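PDB 3AGD: salt-tolerant glutaminase from Micrococcus luteus, which probably catalyses the hydrolysis of L-glutamine to L-glutamate and ammonium. Local coordinates for residues A10-E15 with R296-D301; G40-L43 with R49-C52; G247-D252 with R290-C295; G254-S259 with L304-G309. All blocks are in the same frame, centred on the assembly; numbering follows the deposited sequence.

Contact 1: A10-E15 with R296-D301; sequences ASLVTE and RRLSED
A salt-bridge network of Glu15, Arg297 and Asp301 ties helix 4-16, the first of the chain, to helix 289-301. The N-to-C directions of the two helical segments differ by 133°, and their axes come no closer than 12.0 Å. Arg297 holds Glu15 end-on with two nitrogens: NH1 lies 3.0 Å from Glu15 OE2 and NH2 3.1 Å from Glu15 OE1. Both oxygens lie near the guanidinium plane, but the carboxylate is turned 45° against it, and OE2 is met from above the carboxylate plane. Bends at chi2 and chi3, both near -70°, fold the arginine back along its own helix, where NE bonds Asp301 OD2 at 3.0 Å on the syn side. Tyr8 OH, from helix 4-16, also bonds this oxygen. Three bonds at its edge thus fix the rotation of the guanidinium group, while Leu12 CD1 lies over the centre of one face, 3.8 Å from Arg297 CZ. Deeper in, Leu12 CD2 reaches Leu298 CD2 at 4.4 Å, and Leu298 continues onto Ile41 and Leu43 of strand 40-44. The arrangement is that of two helices packed on one face of an antiparallel sheet, apolar toward the strands and charged at the outer rim.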
loop_
_atom_site.group_PDB
_atom_site.type_symbol
_atom_site.label_atom_id
_atom_site.label_comp_id
_atom_site.label_asym_id
_atom_site.label_seq_id
_atom_site.Cartn_x
_atom_site.Cartn_y
_atom_site.Cartn_z
ATOM N N ALA A 10 -0.519 -22.972 13.059
ATOM C CA ALA A 10 -0.472 -23.902 14.181
ATOM C C ALA A 10 0.939 -23.952 14.753
ATOM O O ALA A 10 1.120 -23.982 15.970
ATOM C CB ALA A 10 -0.913 -25.294 13.730
ATOM N N SER A 11 1.936 -23.960 13.872
ATOM C CA SER A 11 3.335 -23.993 14.294
ATOM C C SER A 11 3.714 -22.678 14.960
ATOM O O SER A 11 4.427 -22.658 15.962
ATOM C CB SER A 11 4.256 -24.225 13.093
ATOM O OG SER A 11 3.927 -25.428 12.429
ATOM N N LEU A 12 3.238 -21.577 14.393
ATOM C CA LEU A 12 3.528 -20.262 14.944
ATOM C C LEU A 12 2.966 -20.164 16.358
ATOM O O LEU A 12 3.628 -19.666 17.266
ATOM C CB LEU A 12 2.918 -19.173 14.065
ATOM C CG LEU A 12 3.354 -17.757 14.443
ATOM C CD1 LEU A 12 4.870 -17.654 14.312
ATOM C CD2 LEU A 12 2.664 -16.745 13.548
ATOM N N VAL A 13 1.741 -20.645 16.542
ATOM C CA VAL A 13 1.105 -20.618 17.854
ATOM C C VAL A 13 1.909 -21.458 18.843
ATOM O O VAL A 13 2.173 -21.027 19.966
ATOM C CB VAL A 13 -0.336 -21.162 17.781
ATOM C CG1 VAL A 13 -0.921 -21.294 19.181
ATOM C CG2 VAL A 13 -1.191 -20.228 16.940
ATOM N N THR A 14 2.305 -22.655 18.418
ATOM C CA THR A 14 3.089 -23.546 19.271
ATOM C C THR A 14 4.418 -22.912 19.659
ATOM O O THR A 14 4.834 -22.979 20.816
ATOM C CB THR A 14 3.382 -24.889 18.570
ATOM O OG1 THR A 14 2.157 -25.600 18.369
ATOM C CG2 THR A 14 4.327 -25.742 19.417
ATOM N N GLU A 15 5.084 -22.301 18.685
ATOM C CA GLU A 15 6.369 -21.666 18.934
ATOM C C GLU A 15 6.250 -20.463 19.868
ATOM O O GLU A 15 6.768 -20.481 20.988
ATOM C CB GLU A 15 7.010 -21.216 17.623
ATOM C CG GLU A 15 8.467 -20.825 17.794
ATOM C CD GLU A 15 9.064 -20.187 16.557
ATOM O OE1 GLU A 15 8.732 -20.617 15.432
ATOM O OE2 GLU A 15 9.883 -19.259 16.715
ATOM N N ARG A 296 4.333 -9.396 13.553
ATOM C CA ARG A 296 5.692 -9.170 13.064
ATOM C C ARG A 296 6.165 -10.414 12.312
ATOM O O ARG A 296 6.797 -10.309 11.263
ATOM C CB ARG A 296 6.648 -8.875 14.227
ATOM C CG ARG A 296 6.387 -7.548 14.944
ATOM C CD ARG A 296 7.410 -7.323 16.050
ATOM N NE ARG A 296 7.104 -6.172 16.899
ATOM C CZ ARG A 296 7.279 -4.898 16.551
ATOM N NH1 ARG A 296 7.762 -4.581 15.356
ATOM N NH2 ARG A 296 6.980 -3.937 17.414
ATOM N N ARG A 297 5.848 -11.592 12.848
ATOM C CA ARG A 297 6.240 -12.844 12.207
ATOM C C ARG A 297 5.471 -13.081 10.904
ATOM O O ARG A 297 6.033 -13.589 9.937
ATOM C CB ARG A 297 6.030 -14.026 13.163
ATOM C CG ARG A 297 7.143 -14.203 14.192
ATOM C CD ARG A 297 8.446 -14.660 13.527
ATOM N NE ARG A 297 8.389 -16.043 13.043
ATOM C CZ ARG A 297 8.581 -17.116 13.807
ATOM N NH1 ARG A 297 8.847 -16.978 15.100
ATOM N NH2 ARG A 297 8.502 -18.334 13.281
ATOM N N LEU A 298 4.190 -12.722 10.874
ATOM C CA LEU A 298 3.400 -12.904 9.659
ATOM C C LEU A 298 3.993 -12.049 8.544
ATOM O O LEU A 298 4.113 -12.489 7.403
ATOM C CB LEU A 298 1.943 -12.503 9.894
ATOM C CG LEU A 298 1.074 -13.445 10.728
ATOM C CD1 LEU A 298 -0.302 -12.830 10.925
ATOM C CD2 LEU A 298 0.957 -14.786 10.027
ATOM N N SER A 299 4.365 -10.821 8.891
ATOM C CA SER A 299 4.955 -9.897 7.932
ATOM C C SER A 299 6.294 -10.420 7.408
ATOM O O SER A 299 6.549 -10.398 6.199
ATOM C CB SER A 299 5.157 -8.523 8.579
ATOM O OG SER A 299 6.011 -7.708 7.788
ATOM N N GLU A 300 7.146 -10.895 8.313
ATOM C CA GLU A 300 8.452 -11.405 7.915
ATOM C C GLU A 300 8.441 -12.764 7.216
ATOM O O GLU A 300 9.096 -12.935 6.188
ATOM C CB GLU A 300 9.394 -11.483 9.118
ATOM C CG GLU A 300 10.759 -12.048 8.751
ATOM C CD GLU A 300 11.736 -12.034 9.906
ATOM O OE1 GLU A 300 11.397 -12.573 10.983
ATOM O OE2 GLU A 300 12.850 -11.489 9.731
ATOM N N ASP A 301 7.711 -13.727 7.771
ATOM C CA ASP A 301 7.660 -15.066 7.192
ATOM C C ASP A 301 6.994 -15.125 5.825
ATOM O O ASP A 301 7.417 -15.879 4.954
ATOM C CB ASP A 301 6.940 -16.029 8.138
ATOM C CG ASP A 301 7.695 -16.244 9.426
ATOM O OD1 ASP A 301 8.925 -16.030 9.421
ATOM O OD2 ASP A 301 7.068 -16.639 10.435
#

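Contact 2: G40-L43 with R49-C52; sequences GIAL and RLHC
Two backbone hydrogen bonds join Leu43 and His51, the antiparallel hydrogen-bonded pair of the hairpin formed by strands 40-44 and 50-54. Leu43 N donates to His51 O over 2.7 Å, and His51 N returns to Leu43 O over 2.9 Å, a more bent bond at 141°. Weaker CA-H...O contacts flank them: Ala42 CA to His51 O and Leu50 CA to Leu43 O, each 3.3 Å. Ala42 and Cys52 form the next, non-hydrogen-bonded pair, where Ala42 CB packs 3.7 Å from Cys52 CB. Cys52 CB also sits 3.2 Å from Ile41 O. On the same face Leu50 CD1 leans across the strand to 3.6 Å from Leu43 O; Val201, Lys202 and Ala205 of helix 201-212 cover this side. The opposite face carries Leu43 and His51: Leu43 turns to Leu298 of helix 289-301, and His51 to Ile5 and Pro6 of helix 4-16. His51 NE2 bonds Glu341 of the second subunit, while Arg49 forms a salt bridge with Asp349 of that subunit. Backbone bonds therefore set the register and small apolar groups pack beside them, while the ionisable side chains of Arg49, just before the strand, and His51, within it, are turned to the second subunit.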
loop_
_atom_site.group_PDB
_atom_site.type_symbol
_atom_site.label_atom_id
_atom_site.label_comp_id
_atom_site.label_asym_id
_atom_site.label_seq_id
_atom_site.Cartn_x
_atom_site.Cartn_y
_atom_site.Cartn_z
ATOM N N GLY A 40 -4.758 -17.486 20.059
ATOM C CA GLY A 40 -5.370 -17.866 18.801
ATOM C C GLY A 40 -5.044 -16.901 17.679
ATOM O O GLY A 40 -4.706 -15.738 17.921
ATOM N N ILE A 41 -5.158 -17.379 16.445
ATOM C CA ILE A 41 -4.864 -16.562 15.281
ATOM C C ILE A 41 -5.710 -17.006 14.089
ATOM O O ILE A 41 -6.034 -18.184 13.953
ATOM C CB ILE A 41 -3.371 -16.674 14.914
ATOM C CG1 ILE A 41 -3.026 -15.691 13.798
ATOM C CG2 ILE A 41 -3.054 -18.099 14.481
ATOM C CD1 ILE A 41 -1.539 -15.488 13.639
ATOM N N ALA A 42 -6.064 -16.059 13.227
ATOM C CA ALA A 42 -6.873 -16.371 12.057
ATOM C C ALA A 42 -6.602 -15.394 10.926
ATOM O O ALA A 42 -6.377 -14.202 11.159
ATOM C CB ALA A 42 -8.356 -16.338 12.420
ATOM N N LEU A 43 -6.621 -15.907 9.702
ATOM C CA LEU A 43 -6.404 -15.088 8.522
ATOM C C LEU A 43 -7.600 -15.262 7.603
ATOM O O LEU A 43 -8.002 -16.386 7.321
ATOM C CB LEU A 43 -5.139 -15.524 7.777
ATOM C CG LEU A 43 -3.792 -15.527 8.506
ATOM C CD1 LEU A 43 -2.698 -15.915 7.519
ATOM C CD2 LEU A 43 -3.506 -14.162 9.100
ATOM N N ARG A 49 -11.415 -17.578 2.180
ATOM C CA ARG A 49 -10.881 -18.620 3.038
ATOM C C ARG A 49 -10.585 -18.067 4.420
ATOM O O ARG A 49 -10.335 -16.873 4.588
ATOM C CB ARG A 49 -9.602 -19.209 2.433
ATOM C CG ARG A 49 -9.797 -19.794 1.046
ATOM C CD ARG A 49 -10.958 -20.783 1.019
ATOM N NE ARG A 49 -11.305 -21.169 -0.346
ATOM C CZ ARG A 49 -10.643 -22.070 -1.066
ATOM N NH1 ARG A 49 -9.593 -22.697 -0.551
ATOM N NH2 ARG A 49 -11.025 -22.327 -2.310
ATOM N N LEU A 50 -10.612 -18.954 5.404
ATOM C CA LEU A 50 -10.356 -18.591 6.784
ATOM C C LEU A 50 -9.390 -19.614 7.377
ATOM O O LEU A 50 -9.796 -20.690 7.815
ATOM C CB LEU A 50 -11.676 -18.582 7.557
ATOM C CG LEU A 50 -11.683 -18.062 8.993
ATOM C CD1 LEU A 50 -11.173 -16.628 9.035
ATOM C CD2 LEU A 50 -13.103 -18.139 9.541
ATOM N N HIS A 51 -8.104 -19.281 7.367
ATOM C CA HIS A 51 -7.083 -20.169 7.906
ATOM C C HIS A 51 -6.830 -19.770 9.355
ATOM O O HIS A 51 -6.517 -18.612 9.631
ATOM C CB HIS A 51 -5.784 -20.037 7.099
ATOM C CG HIS A 51 -5.979 -20.124 5.614
ATOM N ND1 HIS A 51 -6.612 -21.186 5.006
ATOM C CD2 HIS A 51 -5.616 -19.282 4.616
ATOM C CE1 HIS A 51 -6.631 -20.995 3.698
ATOM N NE2 HIS A 51 -6.032 -19.848 3.435
ATOM N N CYS A 52 -6.962 -20.715 10.281
ATOM C CA CYS A 52 -6.740 -20.401 11.688
ATOM C C CYS A 52 -6.059 -21.505 12.469
ATOM O O CYS A 52 -5.865 -22.609 11.970
ATOM C CB CYS A 52 -8.060 -20.063 12.384
ATOM S SG CYS A 52 -9.498 -20.051 11.325
#

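Contact 3: G247-D252 with R290-C295; sequences GQWLAD and RGVLAC
The short helix 249-252 stands well apart from helix 289-301, the closest CA atoms, those of Trp249 and Val292, being 10.2 Å distant. Trp249 spans this gap, buried between two helical elements of the beta-lactamase-like glutaminase fold. Its own helix begins with an N-cap, Gln248, whose OE1 accepts from Ala251 N at 3.0 Å, tilted 31° from the amide carbonyl plane. Separately, Gln248 N donates to Asp252 OD2, also at 3.0 Å, so two side-chain bonds brace the first turn. With CG anti to the backbone N (chi1 -162°), the indole reaches out from this turn and brings the rim of its six-membered ring to helix 289-301. Val292 and Cys295, one helical turn apart, meet that rim near the ring plane rather than over a face. At one corner of the rim, Cys295 CB lies 3.9 Å from Trp249 CZ2 and 4.0 Å from CH2. The contact between segments is wholly apolar; the polar edge of the indole is used by Ile255 O, which accepts a hydrogen bond from Trp249 NE1. Met242 touches both Trp249 and Val292. The tightest approach comes from the valine branch anti to its backbone N, with Val292 CG1 3.6 Å from Trp249 CZ3.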
loop_
_atom_site.group_PDB
_atom_site.type_symbol
_atom_site.label_atom_id
_atom_site.label_comp_id
_atom_site.label_asym_id
_atom_site.label_seq_id
_atom_site.Cartn_x
_atom_site.Cartn_y
_atom_site.Cartn_z
ATOM N N GLY A 247 9.877 0.515 17.774
ATOM C CA GLY A 247 10.292 0.762 16.400
ATOM C C GLY A 247 9.276 1.637 15.685
ATOM O O GLY A 247 8.700 2.538 16.289
ATOM N N GLN A 248 9.054 1.384 14.400
ATOM C CA GLN A 248 8.074 2.150 13.632
ATOM C C GLN A 248 7.305 1.101 12.840
ATOM O O GLN A 248 7.826 0.527 11.886
ATOM C CB GLN A 248 8.780 3.132 12.700
ATOM C CG GLN A 248 7.991 4.400 12.388
ATOM C CD GLN A 248 7.082 4.261 11.190
ATOM O OE1 GLN A 248 7.387 3.531 10.246
ATOM N NE2 GLN A 248 5.967 4.981 11.207
ATOM N N TRP A 249 6.064 0.862 13.256
ATOM C CA TRP A 249 5.199 -0.156 12.672
ATOM C C TRP A 249 5.078 -0.230 11.153
ATOM O O TRP A 249 5.269 -1.294 10.573
ATOM C CB TRP A 249 3.803 -0.056 13.297
ATOM C CG TRP A 249 2.992 -1.294 13.104
ATOM C CD1 TRP A 249 2.044 -1.521 12.143
ATOM C CD2 TRP A 249 3.061 -2.489 13.891
ATOM N NE1 TRP A 249 1.518 -2.784 12.289
ATOM C CE2 TRP A 249 2.124 -3.398 13.354
ATOM C CE3 TRP A 249 3.826 -2.879 15.000
ATOM C CZ2 TRP A 249 1.930 -4.676 13.889
ATOM C CZ3 TRP A 249 3.630 -4.152 15.533
ATOM C CH2 TRP A 249 2.689 -5.033 14.975
ATOM N N LEU A 250 4.751 0.881 10.506
ATOM C CA LEU A 250 4.614 0.874 9.055
ATOM C C LEU A 250 5.887 0.358 8.384
ATOM O O LEU A 250 5.828 -0.523 7.526
ATOM C CB LEU A 250 4.263 2.280 8.552
ATOM C CG LEU A 250 4.068 2.567 7.055
ATOM C CD1 LEU A 250 5.390 2.930 6.435
ATOM C CD2 LEU A 250 3.443 1.365 6.347
ATOM N N ALA A 251 7.039 0.880 8.789
ATOM C CA ALA A 251 8.307 0.459 8.191
ATOM C C ALA A 251 8.715 -0.971 8.533
ATOM O O ALA A 251 9.072 -1.748 7.643
ATOM C CB ALA A 251 9.429 1.420 8.599
ATOM N N ASP A 252 8.667 -1.322 9.815
ATOM C CA ASP A 252 9.070 -2.658 10.244
ATOM C C ASP A 252 8.103 -3.787 9.899
ATOM O O ASP A 252 8.529 -4.870 9.506
ATOM C CB ASP A 252 9.312 -2.694 11.760
ATOM C CG ASP A 252 10.291 -1.637 12.230
ATOM O OD1 ASP A 252 11.217 -1.281 11.474
ATOM O OD2 ASP A 252 10.140 -1.169 13.376
ATOM N N ARG A 290 1.962 -11.277 22.524
ATOM C CA ARG A 290 2.106 -12.299 21.485
ATOM C C ARG A 290 1.323 -11.923 20.238
ATOM O O ARG A 290 1.669 -12.347 19.138
ATOM C CB ARG A 290 1.582 -13.647 21.961
ATOM C CG ARG A 290 2.309 -14.293 23.106
ATOM C CD ARG A 290 1.265 -15.089 23.854
ATOM N NE ARG A 290 1.751 -16.330 24.419
ATOM C CZ ARG A 290 0.979 -17.169 25.100
ATOM N NH1 ARG A 290 -0.306 -16.883 25.291
ATOM N NH2 ARG A 290 1.488 -18.291 25.581
ATOM N N GLY A 291 0.246 -11.166 20.422
ATOM C CA GLY A 291 -0.567 -10.747 19.294
ATOM C C GLY A 291 0.239 -9.869 18.362
ATOM O O GLY A 291 0.172 -10.003 17.141
ATOM N N VAL A 292 1.005 -8.955 18.947
ATOM C CA VAL A 292 1.841 -8.056 18.170
ATOM C C VAL A 292 2.998 -8.852 17.565
ATOM O O VAL A 292 3.322 -8.707 16.386
ATOM C CB VAL A 292 2.388 -6.913 19.067
ATOM C CG1 VAL A 292 3.629 -6.298 18.451
ATOM C CG2 VAL A 292 1.317 -5.846 19.246
ATOM N N LEU A 293 3.607 -9.709 18.375
ATOM C CA LEU A 293 4.725 -10.520 17.913
ATOM C C LEU A 293 4.312 -11.409 16.743
ATOM O O LEU A 293 5.098 -11.644 15.825
ATOM C CB LEU A 293 5.261 -11.374 19.063
ATOM C CG LEU A 293 6.506 -12.210 18.763
ATOM C CD1 LEU A 293 7.622 -11.320 18.222
ATOM C CD2 LEU A 293 6.952 -12.918 20.037
ATOM N N ALA A 294 3.075 -11.897 16.778
ATOM C CA ALA A 294 2.562 -12.742 15.706
ATOM C C ALA A 294 2.443 -11.936 14.410
ATOM O O ALA A 294 2.698 -12.458 13.325
ATOM C CB ALA A 294 1.200 -13.323 16.098
ATOM N N CYS A 295 2.057 -10.667 14.519
ATOM C CA CYS A 295 1.935 -9.822 13.332
ATOM C C CYS A 295 3.313 -9.561 12.711
ATOM O O CYS A 295 3.449 -9.517 11.484
ATOM C CB CYS A 295 1.249 -8.498 13.683
ATOM S SG CYS A 295 -0.532 -8.658 14.023
#

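Contact 4: G254-S259 with L304-G309; sequences GIPAKS and LHLMDG
Gly254 is pressed flat against the imidazole of His305, and around this pair the contact is at its tightest. Gly254 CA lies 3.5 Å from the centroid of the His305 ring and 9° off the ring normal, a CH-pi contact over one face. Gly254 is the first residue after helix 249-252 to leave helical backbone angles, and with its positive phi of 73° and no side chain it lets the ring come straight onto the backbone. Leu306 N donates to Gly254 O at 2.8 Å; the nitrogen is in the carbonyl plane, on a lone pair, although the N-H is bent (133°). Leu306 CB rests on the same oxygen at 3.3 Å.

The ring is held by both nitrogens. Its ND1 accepts from Met307 N over 2.9 Å, almost in the ring plane, within the type I turn from His305 to Asp308, and NE2 bonds Ala251 O.

Farther along, the packing slackens: Pro256 CG and Leu306 CD1 are 4.5 Å apart; Thr238 of helix 227-240 touches both residues, and Val234 touches Pro256. Strand 257-259, outermost in the antiparallel sheet, then draws away; its Lys258 lies against Ser64, a glutamate-binding residue. The other segment leads out toward the partly exposed Gly309. The turn faces the second subunit, whose Met307 packs on Leu306. Asp308 OD1 forms a salt bridge with Arg272, which also donates to His305 O. Bonding through ND1 to an N-H and through NE2 to a carbonyl is consistent with a neutral imidazole protonated on NE2, fixed in its rotation beneath the glycine.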
loop_
_atom_site.group_PDB
_atom_site.type_symbol
_atom_site.label_atom_id
_atom_site.label_comp_id
_atom_site.label_asym_id
_atom_site.label_seq_id
_atom_site.Cartn_x
_atom_site.Cartn_y
_atom_site.Cartn_z
ATOM N N GLY A 254 4.529 -3.120 8.342
ATOM C CA GLY A 254 3.771 -2.805 7.146
ATOM C C GLY A 254 2.363 -3.371 7.097
ATOM O O GLY A 254 1.781 -3.493 6.016
ATOM N N ILE A 255 1.811 -3.717 8.254
ATOM C CA ILE A 255 0.457 -4.263 8.315
ATOM C C ILE A 255 -0.435 -3.380 9.184
ATOM O O ILE A 255 -0.331 -3.399 10.409
ATOM C CB ILE A 255 0.449 -5.698 8.898
ATOM C CG1 ILE A 255 1.249 -6.635 7.991
ATOM C CG2 ILE A 255 -0.994 -6.212 9.008
ATOM C CD1 ILE A 255 1.335 -8.066 8.515
ATOM N N PRO A 256 -1.314 -2.581 8.558
ATOM C CA PRO A 256 -2.205 -1.707 9.329
ATOM C C PRO A 256 -2.843 -2.523 10.455
ATOM O O PRO A 256 -3.453 -3.558 10.198
ATOM C CB PRO A 256 -3.215 -1.250 8.284
ATOM C CG PRO A 256 -2.384 -1.188 7.021
ATOM C CD PRO A 256 -1.563 -2.458 7.107
ATOM N N ALA A 257 -2.701 -2.072 11.698
ATOM C CA ALA A 257 -3.257 -2.831 12.814
ATOM C C ALA A 257 -3.726 -2.015 14.007
ATOM O O ALA A 257 -3.438 -0.823 14.125
ATOM C CB ALA A 257 -2.241 -3.867 13.280
ATOM N N LYS A 258 -4.455 -2.686 14.893
ATOM C CA LYS A 258 -4.962 -2.075 16.116
ATOM C C LYS A 258 -5.153 -3.154 17.175
ATOM O O LYS A 258 -5.773 -4.189 16.915
ATOM C CB LYS A 258 -6.297 -1.372 15.871
ATOM C CG LYS A 258 -6.792 -0.584 17.083
ATOM C CD LYS A 258 -5.889 0.613 17.356
ATOM C CE LYS A 258 -6.296 1.375 18.611
ATOM N NZ LYS A 258 -5.823 0.701 19.854
ATOM N N SER A 259 -4.615 -2.915 18.365
ATOM C CA SER A 259 -4.751 -3.865 19.459
ATOM C C SER A 259 -5.831 -3.405 20.442
ATOM O O SER A 259 -6.246 -2.242 20.429
ATOM C CB SER A 259 -3.417 -4.012 20.197
ATOM O OG SER A 259 -3.494 -4.998 21.216
ATOM N N LEU A 304 4.978 -9.980 3.845
ATOM C CA LEU A 304 3.801 -9.160 3.623
ATOM C C LEU A 304 4.140 -7.732 4.052
ATOM O O LEU A 304 4.838 -7.522 5.045
ATOM C CB LEU A 304 2.624 -9.696 4.444
ATOM C CG LEU A 304 2.029 -11.018 3.949
ATOM C CD1 LEU A 304 1.021 -11.558 4.947
ATOM C CD2 LEU A 304 1.358 -10.787 2.601
ATOM N N HIS A 305 3.654 -6.754 3.300
ATOM C CA HIS A 305 3.935 -5.369 3.619
ATOM C C HIS A 305 3.098 -4.459 2.740
ATOM O O HIS A 305 2.897 -4.734 1.562
ATOM C CB HIS A 305 5.420 -5.077 3.396
ATOM C CG HIS A 305 5.896 -3.826 4.067
ATOM N ND1 HIS A 305 5.477 -2.572 3.685
ATOM C CD2 HIS A 305 6.731 -3.643 5.117
ATOM C CE1 HIS A 305 6.031 -1.667 4.473
ATOM N NE2 HIS A 305 6.798 -2.290 5.351
ATOM N N LEU A 306 2.620 -3.371 3.325
ATOM C CA LEU A 306 1.796 -2.404 2.618
ATOM C C LEU A 306 2.490 -1.834 1.381
ATOM O O LEU A 306 1.830 -1.376 0.454
ATOM C CB LEU A 306 1.435 -1.256 3.566
ATOM C CG LEU A 306 0.460 -0.203 3.044
ATOM C CD1 LEU A 306 -0.909 -0.840 2.827
ATOM C CD2 LEU A 306 0.356 0.940 4.043
ATOM N N MET A 307 3.819 -1.872 1.366
ATOM C CA MET A 307 4.590 -1.314 0.260
ATOM C C MET A 307 4.976 -2.246 -0.889
ATOM O O MET A 307 5.712 -1.833 -1.788
ATOM C CB MET A 307 5.872 -0.664 0.798
ATOM C CG MET A 307 5.651 0.408 1.852
ATOM S SD MET A 307 4.652 1.773 1.251
ATOM C CE MET A 307 3.936 2.366 2.759
ATOM N N ASP A 308 4.518 -3.492 -0.896
ATOM C CA ASP A 308 4.916 -4.338 -2.019
ATOM C C ASP A 308 4.082 -4.092 -3.262
ATOM O O ASP A 308 2.912 -3.713 -3.182
ATOM C CB ASP A 308 4.900 -5.816 -1.643
ATOM C CG ASP A 308 3.665 -6.215 -0.904
ATOM O OD1 ASP A 308 3.739 -7.181 -0.104
ATOM O OD2 ASP A 308 2.623 -5.567 -1.129
ATOM N N GLY A 309 4.708 -4.287 -4.418
ATOM C CA GLY A 309 4.031 -4.054 -5.681
ATOM C C GLY A 309 3.264 -5.238 -6.228
ATOM O O GLY A 309 3.415 -5.595 -7.393
#

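How the contacts relate
From the N terminus, helix 4-16 enters contact 1, which closes only when helix 289-301 returns some 280 residues later. Contact 2, a local hairpin at the edge of the antiparallel sheet, is nested inside that loop, as is contact 3, which shares helix 289-301 with contact 1. Contact 4 begins inside the loop but ends beyond it, so it crosses both contact 1 and contact 3. Leu298 of contact 1 packs on Ile41 and Leu43 of contact 2, while Ile255 links contact 4 to Ser299 and to Trp249. Together they join helix 4-16 and helix 289-301, both outermost strands of the sheet and the segment leading toward strand 317-323.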